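PDB 6IL9: fructuronate-tagaturonate epimerase UxaE from Cohnella laeviribosi in complex with 1 glycerol from Cohnella laeviribosi, which interconverts D-fructuronate and D-tagaturonate, acting as an epimerase built on a TIM barrel that holds a zinc ion. Local coordinates for residues S124-E127 and L128-G132; R133-K136 and Q137-D140; R169-D173 and L174-M178; H439-Y442 and G443-L446. All blocks are in the same frame, centred on the assembly; numbering follows the deposited sequence.

Contact 1: residues S124-E127 and L128-G132; sequences SIRE and LALTG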
loop_
_atom_site.group_PDB
_atom_site.type_symbol
_atom_site.label_atom_id
_atom_site.label_comp_id
_atom_site.label_asym_id
_atom_site.label_seq_id
_atom_site.Cartn_x
_atom_site.Cartn_y
_atom_site.Cartn_z
ATOM N N SER A 124 -1.193 -2.951 5.759
ATOM C CA SER A 124 -0.266 -3.660 6.631
ATOM C C SER A 124 -1.003 -4.253 7.825
ATOM O O SER A 124 -2.120 -3.852 8.157
ATOM C CB SER A 124 0.841 -2.729 7.136
ATOM O OG SER A 124 0.328 -1.782 8.063
ATOM N N ILE A 125 -0.337 -5.212 8.478
ATOM C CA ILE A 125 -0.871 -5.814 9.697
ATOM C C ILE A 125 -1.109 -4.745 10.756
ATOM O O ILE A 125 -2.134 -4.751 11.451
ATOM C CB ILE A 125 0.082 -6.916 10.204
ATOM C CG1 ILE A 125 0.100 -8.092 9.232
ATOM C CG2 ILE A 125 -0.330 -7.381 11.584
ATOM C CD1 ILE A 125 -1.230 -8.813 9.134
ATOM N N ARG A 126 -0.173 -3.797 10.882
ATOM C CA ARG A 126 -0.343 -2.700 11.829
ATOM C C ARG A 126 -1.538 -1.827 11.465
ATOM O O ARG A 126 -2.304 -1.415 12.340
ATOM C CB ARG A 126 0.933 -1.859 11.886
ATOM C CG ARG A 126 0.769 -0.546 12.646
ATOM C CD ARG A 126 2.112 0.058 12.972
ATOM N NE ARG A 126 2.890 -0.838 13.822
ATOM C CZ ARG A 126 4.203 -1.014 13.713
ATOM N NH1 ARG A 126 4.885 -0.351 12.786
ATOM N NH2 ARG A 126 4.830 -1.854 14.527
ATOM N N GLU A 127 -1.709 -1.523 10.176
ATOM C CA GLU A 127 -2.856 -0.719 9.761
ATOM C C GLU A 127 -4.173 -1.409 10.088
ATOM O O GLU A 127 -5.138 -0.755 10.496
ATOM C CB GLU A 127 -2.776 -0.426 8.268
ATOM C CG GLU A 127 -1.869 0.725 7.928
ATOM C CD GLU A 127 -1.607 0.834 6.436
ATOM O OE1 GLU A 127 -1.215 -0.181 5.809
ATOM O OE2 GLU A 127 -1.792 1.942 5.888
ATOM N N LEU A 128 -4.247 -2.726 9.880
ATOM C CA LEU A 128 -5.452 -3.457 10.264
ATOM C C LEU A 128 -5.697 -3.345 11.762
ATOM O O LEU A 128 -6.831 -3.118 12.199
ATOM C CB LEU A 128 -5.335 -4.925 9.871
ATOM C CG LEU A 128 -5.224 -5.240 8.380
ATOM C CD1 LEU A 128 -5.038 -6.740 8.190
ATOM C CD2 LEU A 128 -6.449 -4.725 7.631
ATOM N N ALA A 129 -4.641 -3.497 12.562
ATOM C CA ALA A 129 -4.787 -3.453 14.014
ATOM C C ALA A 129 -5.201 -2.067 14.498
ATOM O O ALA A 129 -6.027 -1.942 15.411
ATOM C CB ALA A 129 -3.478 -3.890 14.674
ATOM N N LEU A 130 -4.650 -1.013 13.898
ATOM C CA LEU A 130 -4.957 0.345 14.328
ATOM C C LEU A 130 -6.313 0.833 13.842
ATOM O O LEU A 130 -6.859 1.776 14.426
ATOM C CB LEU A 130 -3.869 1.313 13.847
ATOM C CG LEU A 130 -2.476 1.167 14.476
ATOM C CD1 LEU A 130 -1.558 2.311 14.065
ATOM C CD2 LEU A 130 -2.589 1.091 15.990
ATOM N N THR A 131 -6.863 0.233 12.783
ATOM C CA THR A 131 -8.169 0.611 12.259
ATOM C C THR A 131 -9.275 -0.361 12.652
ATOM O O THR A 131 -10.448 -0.061 12.413
ATOM C CB THR A 131 -8.143 0.719 10.718
ATOM O OG1 THR A 131 -7.776 -0.543 10.138
ATOM C CG2 THR A 131 -7.163 1.803 10.243
ATOM N N GLY A 132 -8.931 -1.518 13.213
ATOM C CA GLY A 132 -9.932 -2.521 13.521
ATOM C C GLY A 132 -10.541 -3.193 12.314
ATOM O O GLY A 132 -11.688 -3.651 12.377
#

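Contact 2: residues R133-K136 and Q137-D140; sequences RDYK and QVID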
loop_
_atom_site.group_PDB
_atom_site.type_symbol
_atom_site.label_atom_id
_atom_site.label_comp_id
_atom_site.label_asym_id
_atom_site.label_seq_id
_atom_site.Cartn_x
_atom_site.Cartn_y
_atom_site.Cartn_z
ATOM N N ARG A 133 -9.809 -3.264 11.211
ATOM C CA ARG A 133 -10.293 -3.887 9.991
ATOM C C ARG A 133 -9.598 -5.223 9.777
ATOM O O ARG A 133 -8.633 -5.561 10.459
ATOM C CB ARG A 133 -10.073 -2.958 8.791
ATOM C CG ARG A 133 -10.775 -1.625 8.962
ATOM C CD ARG A 133 -10.424 -0.687 7.830
ATOM N NE ARG A 133 -11.163 -1.016 6.618
ATOM C CZ ARG A 133 -10.641 -0.980 5.396
ATOM N NH1 ARG A 133 -9.358 -0.646 5.232
ATOM N NH2 ARG A 133 -11.398 -1.282 4.341
ATOM N N ASP A 134 -10.117 -6.006 8.832
ATOM C CA ASP A 134 -9.489 -7.267 8.467
ATOM C C ASP A 134 -9.255 -7.293 6.966
ATOM O O ASP A 134 -9.769 -6.456 6.221
ATOM C CB ASP A 134 -10.322 -8.481 8.914
ATOM C CG ASP A 134 -11.706 -8.517 8.304
ATOM O OD1 ASP A 134 -11.841 -8.377 7.070
ATOM O OD2 ASP A 134 -12.680 -8.710 9.062
ATOM N N TYR A 135 -8.484 -8.292 6.523
ATOM C CA TYR A 135 -8.082 -8.341 5.118
ATOM C C TYR A 135 -9.263 -8.609 4.190
ATOM O O TYR A 135 -9.245 -8.180 3.029
ATOM C CB TYR A 135 -6.995 -9.397 4.914
ATOM C CG TYR A 135 -5.587 -8.842 4.999
ATOM C CD1 TYR A 135 -5.304 -7.543 4.587
ATOM C CD2 TYR A 135 -4.553 -9.613 5.503
ATOM C CE1 TYR A 135 -4.013 -7.033 4.669
ATOM C CE2 TYR A 135 -3.267 -9.115 5.596
ATOM C CZ TYR A 135 -2.997 -7.830 5.177
ATOM O OH TYR A 135 -1.699 -7.350 5.272
ATOM N N LYS A 136 -10.286 -9.328 4.658
ATOM C CA LYS A 136 -11.456 -9.530 3.810
ATOM C C LYS A 136 -12.065 -8.200 3.388
ATOM O O LYS A 136 -12.422 -8.020 2.220
ATOM C CB LYS A 136 -12.496 -10.385 4.537
ATOM C CG LYS A 136 -12.090 -11.830 4.662
ATOM C CD LYS A 136 -13.095 -12.595 5.511
ATOM C CE LYS A 136 -12.892 -14.092 5.364
ATOM N NZ LYS A 136 -13.921 -14.864 6.123
ATOM N N GLN A 137 -12.172 -7.248 4.324
ATOM C CA GLN A 137 -12.746 -5.948 3.999
ATOM C C GLN A 137 -11.878 -5.178 3.011
ATOM O O GLN A 137 -12.399 -4.438 2.169
ATOM C CB GLN A 137 -12.936 -5.128 5.273
ATOM C CG GLN A 137 -13.766 -5.827 6.325
ATOM C CD GLN A 137 -13.855 -5.003 7.582
ATOM O OE1 GLN A 137 -12.865 -4.818 8.280
ATOM N NE2 GLN A 137 -15.041 -4.484 7.869
ATOM N N VAL A 138 -10.553 -5.324 3.107
ATOM C CA VAL A 138 -9.671 -4.595 2.199
ATOM C C VAL A 138 -9.889 -5.065 0.761
ATOM O O VAL A 138 -10.056 -4.251 -0.159
ATOM C CB VAL A 138 -8.202 -4.747 2.649
ATOM C CG1 VAL A 138 -7.266 -4.028 1.688
ATOM C CG2 VAL A 138 -8.038 -4.171 4.064
ATOM N N ILE A 139 -9.931 -6.385 0.548
ATOM C CA ILE A 139 -10.214 -6.885 -0.793
ATOM C C ILE A 139 -11.657 -6.574 -1.191
ATOM O O ILE A 139 -11.918 -6.213 -2.341
ATOM C CB ILE A 139 -9.890 -8.389 -0.906
ATOM C CG1 ILE A 139 -8.380 -8.624 -0.738
ATOM C CG2 ILE A 139 -10.350 -8.935 -2.261
ATOM C CD1 ILE A 139 -7.941 -10.104 -0.946
ATOM N N ASP A 140 -12.613 -6.666 -0.242
ATOM C CA ASP A 140 -13.999 -6.293 -0.544
ATOM C C ASP A 140 -14.056 -4.912 -1.186
ATOM O O ASP A 140 -14.706 -4.715 -2.218
ATOM C CB ASP A 140 -14.870 -6.269 0.724
ATOM C CG ASP A 140 -15.195 -7.655 1.287
ATOM O OD1 ASP A 140 -15.043 -8.689 0.595
ATOM O OD2 ASP A 140 -15.633 -7.694 2.463
#

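Contact 3: residues R169-D173 and L174-M178; sequences RMALD and LGFTM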
loop_
_atom_site.group_PDB
_atom_site.type_symbol
_atom_site.label_atom_id
_atom_site.label_comp_id
_atom_site.label_asym_id
_atom_site.label_seq_id
_atom_site.Cartn_x
_atom_site.Cartn_y
_atom_site.Cartn_z
ATOM N N ARG A 169 0.224 -17.156 5.727
ATOM C CA ARG A 169 -0.781 -18.168 5.406
ATOM C C ARG A 169 -2.153 -17.543 5.213
ATOM O O ARG A 169 -2.888 -17.918 4.292
ATOM C CB ARG A 169 -0.844 -19.223 6.513
ATOM C CG ARG A 169 0.366 -20.126 6.590
ATOM C CD ARG A 169 0.066 -21.390 7.404
ATOM N NE ARG A 169 -0.262 -21.086 8.793
ATOM C CZ ARG A 169 0.634 -20.918 9.763
ATOM N NH1 ARG A 169 1.933 -21.016 9.507
ATOM N NH2 ARG A 169 0.228 -20.646 10.997
ATOM N N MET A 170 -2.519 -16.601 6.086
ATOM C CA MET A 170 -3.813 -15.933 5.979
ATOM C C MET A 170 -3.922 -15.178 4.662
ATOM O O MET A 170 -4.914 -15.309 3.939
ATOM C CB MET A 170 -4.013 -14.989 7.165
ATOM C CG MET A 170 -5.238 -14.074 7.067
ATOM S SD MET A 170 -5.401 -12.929 8.472
ATOM C CE MET A 170 -3.911 -11.934 8.334
ATOM N N ALA A 171 -2.896 -14.389 4.333
ATOM C CA ALA A 171 -2.903 -13.644 3.081
ATOM C C ALA A 171 -3.110 -14.569 1.889
ATOM O O ALA A 171 -3.903 -14.276 0.988
ATOM C CB ALA A 171 -1.596 -12.860 2.935
ATOM N N LEU A 172 -2.401 -15.697 1.857
ATOM C CA LEU A 172 -2.563 -16.595 0.718
ATOM C C LEU A 172 -3.957 -17.209 0.701
ATOM O O LEU A 172 -4.566 -17.345 -0.366
ATOM C CB LEU A 172 -1.487 -17.682 0.746
ATOM C CG LEU A 172 -0.077 -17.192 0.409
ATOM C CD1 LEU A 172 0.984 -18.143 0.945
ATOM C CD2 LEU A 172 0.066 -17.048 -1.089
ATOM N N ASP A 173 -4.475 -17.572 1.879
ATOM C CA ASP A 173 -5.801 -18.176 1.974
ATOM C C ASP A 173 -6.895 -17.223 1.526
ATOM O O ASP A 173 -7.929 -17.660 1.013
ATOM C CB ASP A 173 -6.079 -18.615 3.412
ATOM C CG ASP A 173 -5.210 -19.765 3.847
ATOM O OD1 ASP A 173 -4.749 -20.516 2.967
ATOM O OD2 ASP A 173 -4.993 -19.924 5.066
ATOM N N LEU A 174 -6.691 -15.925 1.719
ATOM C CA LEU A 174 -7.697 -14.923 1.407
ATOM C C LEU A 174 -7.600 -14.393 -0.021
ATOM O O LEU A 174 -8.393 -13.526 -0.401
ATOM C CB LEU A 174 -7.595 -13.770 2.411
ATOM C CG LEU A 174 -8.058 -14.099 3.833
ATOM C CD1 LEU A 174 -7.890 -12.898 4.758
ATOM C CD2 LEU A 174 -9.505 -14.580 3.825
ATOM N N GLY A 175 -6.668 -14.900 -0.826
ATOM C CA GLY A 175 -6.620 -14.549 -2.227
ATOM C C GLY A 175 -5.678 -13.421 -2.582
ATOM O O GLY A 175 -5.756 -12.903 -3.703
ATOM N N PHE A 176 -4.795 -13.018 -1.673
ATOM C CA PHE A 176 -3.851 -11.960 -2.008
ATOM C C PHE A 176 -2.896 -12.438 -3.091
ATOM O O PHE A 176 -2.526 -13.617 -3.144
ATOM C CB PHE A 176 -3.097 -11.501 -0.765
ATOM C CG PHE A 176 -3.914 -10.586 0.098
ATOM C CD1 PHE A 176 -4.867 -11.104 0.956
ATOM C CD2 PHE A 176 -3.781 -9.212 0.001
ATOM C CE1 PHE A 176 -5.662 -10.269 1.734
ATOM C CE2 PHE A 176 -4.555 -8.363 0.786
ATOM C CZ PHE A 176 -5.510 -8.888 1.642
ATOM N N THR A 177 -2.539 -11.520 -3.986
ATOM C CA THR A 177 -1.743 -11.845 -5.161
ATOM C C THR A 177 -0.337 -11.287 -5.075
ATOM O O THR A 177 0.518 -11.658 -5.889
ATOM C CB THR A 177 -2.430 -11.321 -6.426
ATOM O OG1 THR A 177 -2.725 -9.923 -6.274
ATOM C CG2 THR A 177 -3.719 -12.078 -6.658
ATOM N N MET A 178 -0.084 -10.420 -4.110
ATOM C CA MET A 178 1.222 -9.852 -3.841
ATOM C C MET A 178 1.500 -10.077 -2.367
ATOM O O MET A 178 0.623 -9.840 -1.534
ATOM C CB MET A 178 1.234 -8.358 -4.196
ATOM C CG MET A 178 2.522 -7.627 -3.891
ATOM S SD MET A 178 2.563 -5.964 -4.631
ATOM C CE MET A 178 4.140 -5.431 -3.963
#

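Contact 4: residues H439-Y442 and G443-L446; sequences HITY and GLLL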
loop_
_atom_site.group_PDB
_atom_site.type_symbol
_atom_site.label_atom_id
_atom_site.label_comp_id
_atom_site.label_asym_id
_atom_site.label_seq_id
_atom_site.Cartn_x
_atom_site.Cartn_y
_atom_site.Cartn_z
ATOM N N HIS A 439 -1.178 12.247 9.718
ATOM C CA HIS A 439 -0.896 11.009 8.989
ATOM C C HIS A 439 -0.812 9.839 9.955
ATOM O O HIS A 439 -1.444 8.800 9.752
ATOM C CB HIS A 439 0.426 11.164 8.214
ATOM C CG HIS A 439 0.724 10.062 7.235
ATOM N ND1 HIS A 439 0.857 8.737 7.604
ATOM C CD2 HIS A 439 0.962 10.105 5.901
ATOM C CE1 HIS A 439 1.143 8.010 6.538
ATOM N NE2 HIS A 439 1.217 8.817 5.490
ATOM N N ILE A 440 -0.063 10.023 11.041
ATOM C CA ILE A 440 0.346 8.931 11.907
ATOM C C ILE A 440 -0.686 8.633 12.991
ATOM O O ILE A 440 -0.674 7.530 13.559
ATOM C CB ILE A 440 1.735 9.332 12.445
ATOM C CG1 ILE A 440 2.844 8.896 11.495
ATOM C CG2 ILE A 440 2.009 8.856 13.811
ATOM C CD1 ILE A 440 2.844 9.535 10.178
ATOM N N THR A 441 -1.614 9.556 13.242
ATOM C CA THR A 441 -2.632 9.410 14.275
ATOM C C THR A 441 -3.941 8.844 13.731
ATOM O O THR A 441 -4.954 8.894 14.430
ATOM C CB THR A 441 -2.892 10.753 14.975
ATOM O OG1 THR A 441 -3.190 11.778 14.013
ATOM C CG2 THR A 441 -1.675 11.184 15.835
ATOM N N TYR A 442 -3.938 8.288 12.515
ATOM C CA TYR A 442 -5.179 7.766 11.926
ATOM C C TYR A 442 -5.836 6.726 12.824
ATOM O O TYR A 442 -7.067 6.721 12.983
ATOM C CB TYR A 442 -4.901 7.161 10.547
ATOM C CG TYR A 442 -4.058 5.897 10.591
ATOM C CD1 TYR A 442 -2.685 5.953 10.795
ATOM C CD2 TYR A 442 -4.644 4.641 10.456
ATOM C CE1 TYR A 442 -1.918 4.794 10.848
ATOM C CE2 TYR A 442 -3.886 3.480 10.508
ATOM C CZ TYR A 442 -2.525 3.563 10.709
ATOM O OH TYR A 442 -1.779 2.412 10.750
ATOM N N GLY A 443 -5.041 5.823 13.400
ATOM C CA GLY A 443 -5.614 4.754 14.207
ATOM C C GLY A 443 -6.210 5.281 15.499
ATOM O O GLY A 443 -7.337 4.932 15.868
ATOM N N LEU A 444 -5.469 6.154 16.190
ATOM C CA LEU A 444 -5.977 6.781 17.410
ATOM C C LEU A 444 -7.253 7.572 17.152
ATOM O O LEU A 444 -8.139 7.627 18.009
ATOM C CB LEU A 444 -4.927 7.721 17.996
ATOM C CG LEU A 444 -3.616 7.147 18.485
ATOM C CD1 LEU A 444 -2.648 8.299 18.659
ATOM C CD2 LEU A 444 -3.849 6.406 19.792
ATOM N N LEU A 445 -7.327 8.260 16.013
ATOM C CA LEU A 445 -8.505 9.067 15.709
ATOM C C LEU A 445 -9.694 8.187 15.346
ATOM O O LEU A 445 -10.816 8.406 15.825
ATOM C CB LEU A 445 -8.196 10.032 14.564
ATOM C CG LEU A 445 -7.280 11.204 14.916
ATOM C CD1 LEU A 445 -6.689 11.841 13.654
ATOM C CD2 LEU A 445 -8.047 12.252 15.715
ATOM N N LEU A 446 -9.462 7.193 14.486
ATOM C CA LEU A 446 -10.541 6.333 14.003
ATOM C C LEU A 446 -11.138 5.504 15.129
ATOM O O LEU A 446 -12.350 5.249 15.147
ATOM C CB LEU A 446 -10.009 5.412 12.901
ATOM C CG LEU A 446 -10.375 5.580 11.424
ATOM C CD1 LEU A 446 -11.236 6.806 11.124
ATOM C CD2 LEU A 446 -9.109 5.537 10.548
HETATM O O HOH W 1 -2.679 6.119 15.080
#

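Contact 1: residues S124-E127 and L128-G132
Thr-131 folds back onto Glu-127 and gives its carbonyl oxygen two donors, one from the backbone and one from the side chain. Thr-131 OG1 lies 2.7 Å from Glu-127 O, while Thr-131 N reaches the same Glu-127 O at 3.0 Å from the other face of the carbonyl plane. With OG1 set between the backbone N and the carbonyl carbon (chi1 60°), the threonine hydroxyl is directed back one turn to that acceptor. At the N-terminal end of helix 125-131, Ser-124 and Glu-127 exchange two bonds. Glu-127 N donates to Ser-124 OG at 2.9 Å, and Ser-124 N answers with a 2.8 Å bond to Glu-127 OE1 on its anti lone pair. Glu-127 OE2 forms a salt bridge with Arg-99, so the carboxylate is gripped through both oxygens and its rotation is probably fixed. Leu-128 CG rests 3.4 Å from Ser-124 O.

Arg-126 and Leu-130 make a looser apolar contact, side by side, with Arg-126 CG 3.9 Å from Leu-130 CD1. The solvent side belongs to Ala-129, its methyl near the Ile-125 and Arg-126 carbonyl oxygens, and to Gly-132, which ends the helix with positive phi. Reciprocal serine and glutamate bonds make a capping box, here where a barrel strand passes into its helix, the Ser-124 side chain about 8 Å from the zinc ion and that of Glu-127 about 5 Å from a bound glycerol.

Contact 2: residues R133-K136 and Q137-D140
Asp-134 and Gln-137 open helix 135-149, whose first firm backbone bonds run from Ile-139 N to Tyr-135 O at 3.1 Å and from Asp-140 N to Lys-136 O at 2.8 Å, while that from Val-138 N to Asp-134 O is weak. Two further bonds, exchanged by side chains, hold this first turn. Gln-137 N meets Asp-134 OD1 at 3.0 Å, almost in line with the carboxylate C-O bond. In return Asp-134 N donates to Gln-137 OE1, also at 3.0 Å, lying in the amide plane on a lone pair. The two side chains cross at about a right angle, their planes 44° apart, and form a capping box. Asp-134 can reach because a chi1 of 60° swings its carboxylate back over the start of the helix, where OD1 faces the Gln-137 N-H.

Arg-133 lies beside this cap. Its CB is 3.4 Å from Gln-137 OE1, and a bend at chi3 brings NH1, which also makes a weak hydrogen bond to Asp-98 O, to 3.9 Å from Val-138 CG2. That same methyl touches the edge of the Tyr-135 ring, 4.4 Å from CD1. Further along, the carboxylate of Asp-140 turns back over Lys-136 O, but its OD1 is held by Arg-72 and His-69.

Helix 69-78 thus lies along the Asp-140 side, while Tyr-135 OH bonds to Gln-123 O, and Val-138 and Ile-139 press on Ala-121 of barrel strand 117-124. Leu-128 of helix 125-131 covers Val-138.

Contact 3: residues R169-D173 and L174-M178
Phe-176 meets Ala-171 through CB, CG and one ring edge, and can be followed outward from the backbone. Its CB sits 3.4 Å from Ala-171 O. The next atom, CG, remains 3.8 Å from that oxygen, and CD1 of Phe-176 comes to 3.3 Å from Ala-171 O, which thereby meets the ring at its edge, near its plane. CD1 also touches the Ala-171 methyl. Beyond it, CE1 packs on Ile-139 of helix 135-149, and the tip, CZ, meets the ring of Tyr-135, whose plane is inclined at about 60°.

The backbone explains why the ring lies there. Phe-176 N donates to Ala-171 O at 3.1 Å, and one step inward Gly-175 N donates to Leu-172 O at 3.3 Å. The inner bond is unusual in direction: its donor stands well above the carbonyl plane, 68° out of it. Gly-175 makes the turn possible with a positive phi of 95°, a backbone conformation that suits glycine. Just before it, Leu-174 N donates to Met-170 O, the last i to i-4 bond of the helix. The Leu-174 side chain crosses Met-170 obliquely, CD1 lying 3.7 Å from Met-170 CG, and both side chains rest on Tyr-135.

Arg-264 NH2 donates to both Leu-172 O and Phe-176 O. A 6-to-1 bond enclosing a 5-to-2 bond, together with the positive phi of Gly-175, makes a Schellman motif; the apolar contact of Ala-171 with Phe-176 accompanies the 6-to-1 bond, and the motif ends helix 165-173 and turns the chain toward barrel strand 178-182.

Contact 4: residues H439-Y442 and G443-L446
Thr-441 and Leu-445 meet where a helix is interrupted and restarted: helix 432-440 breaks at Thr-441, and helix 442-446 begins with Thr-441 at its N-cap position. The threonine side chain makes no capping bond to the new helix. Its carbonyl does the holding, accepting Leu-445 N at 2.9 Å, while Leu-445 CD1 packs 3.5 Å from Thr-441 OG1. The next residue, Leu-446, bonds through N to Tyr-442 O, also at 2.9 Å.

Tyr-442 lies at the restart. A chi1 of 68° folds its ring forward over its own backbone, one face above Gly-443 N. Gly-443 CA makes a CH-pi contact 4.2 Å from the ring centroid, 25° off the normal.

Farther out, several partners fix these groups. Thr-441 OG1 is turned back to Leu-437 O in the preceding helix, and Tyr-442 OH bonds to Tyr-405 OH. Arg-99 lies against the tyrosine ring in a cation-pi contact and also donates through NH1 to His-439 O; His-439 NE2 in turn reaches a phosphate oxygen of the phosphoserine at position 346. The gap in the helical bonding is bridged by one water: it donates to Ile-440 O at 2.9 Å and accepts from Leu-444 N at 3.0 Å.

In the fold
All four contacts are local and follow one another in series along the chain, so none nests in or crosses another. Contact 1 follows barrel strand 117-124; its Gly-132 leads straight into contact 2, and Leu-128 O of contact 1 probably accepts a hydrogen bond from Arg-133 N of contact 2 at 3.1 Å. After strand 156-162, contact 3 returns the chain to the barrel, and its Leu-174 and Phe-176 meet contact 2 across Tyr-135 and Ile-139. Ile-125 also grazes Met-170. Contact 4, far later in sequence, lies against another face of helix 125-131, with Tyr-442 over Glu-127, Leu-130 and Thr-131. Contacts 3 and 4 stay about 15 Å apart between nearest atoms.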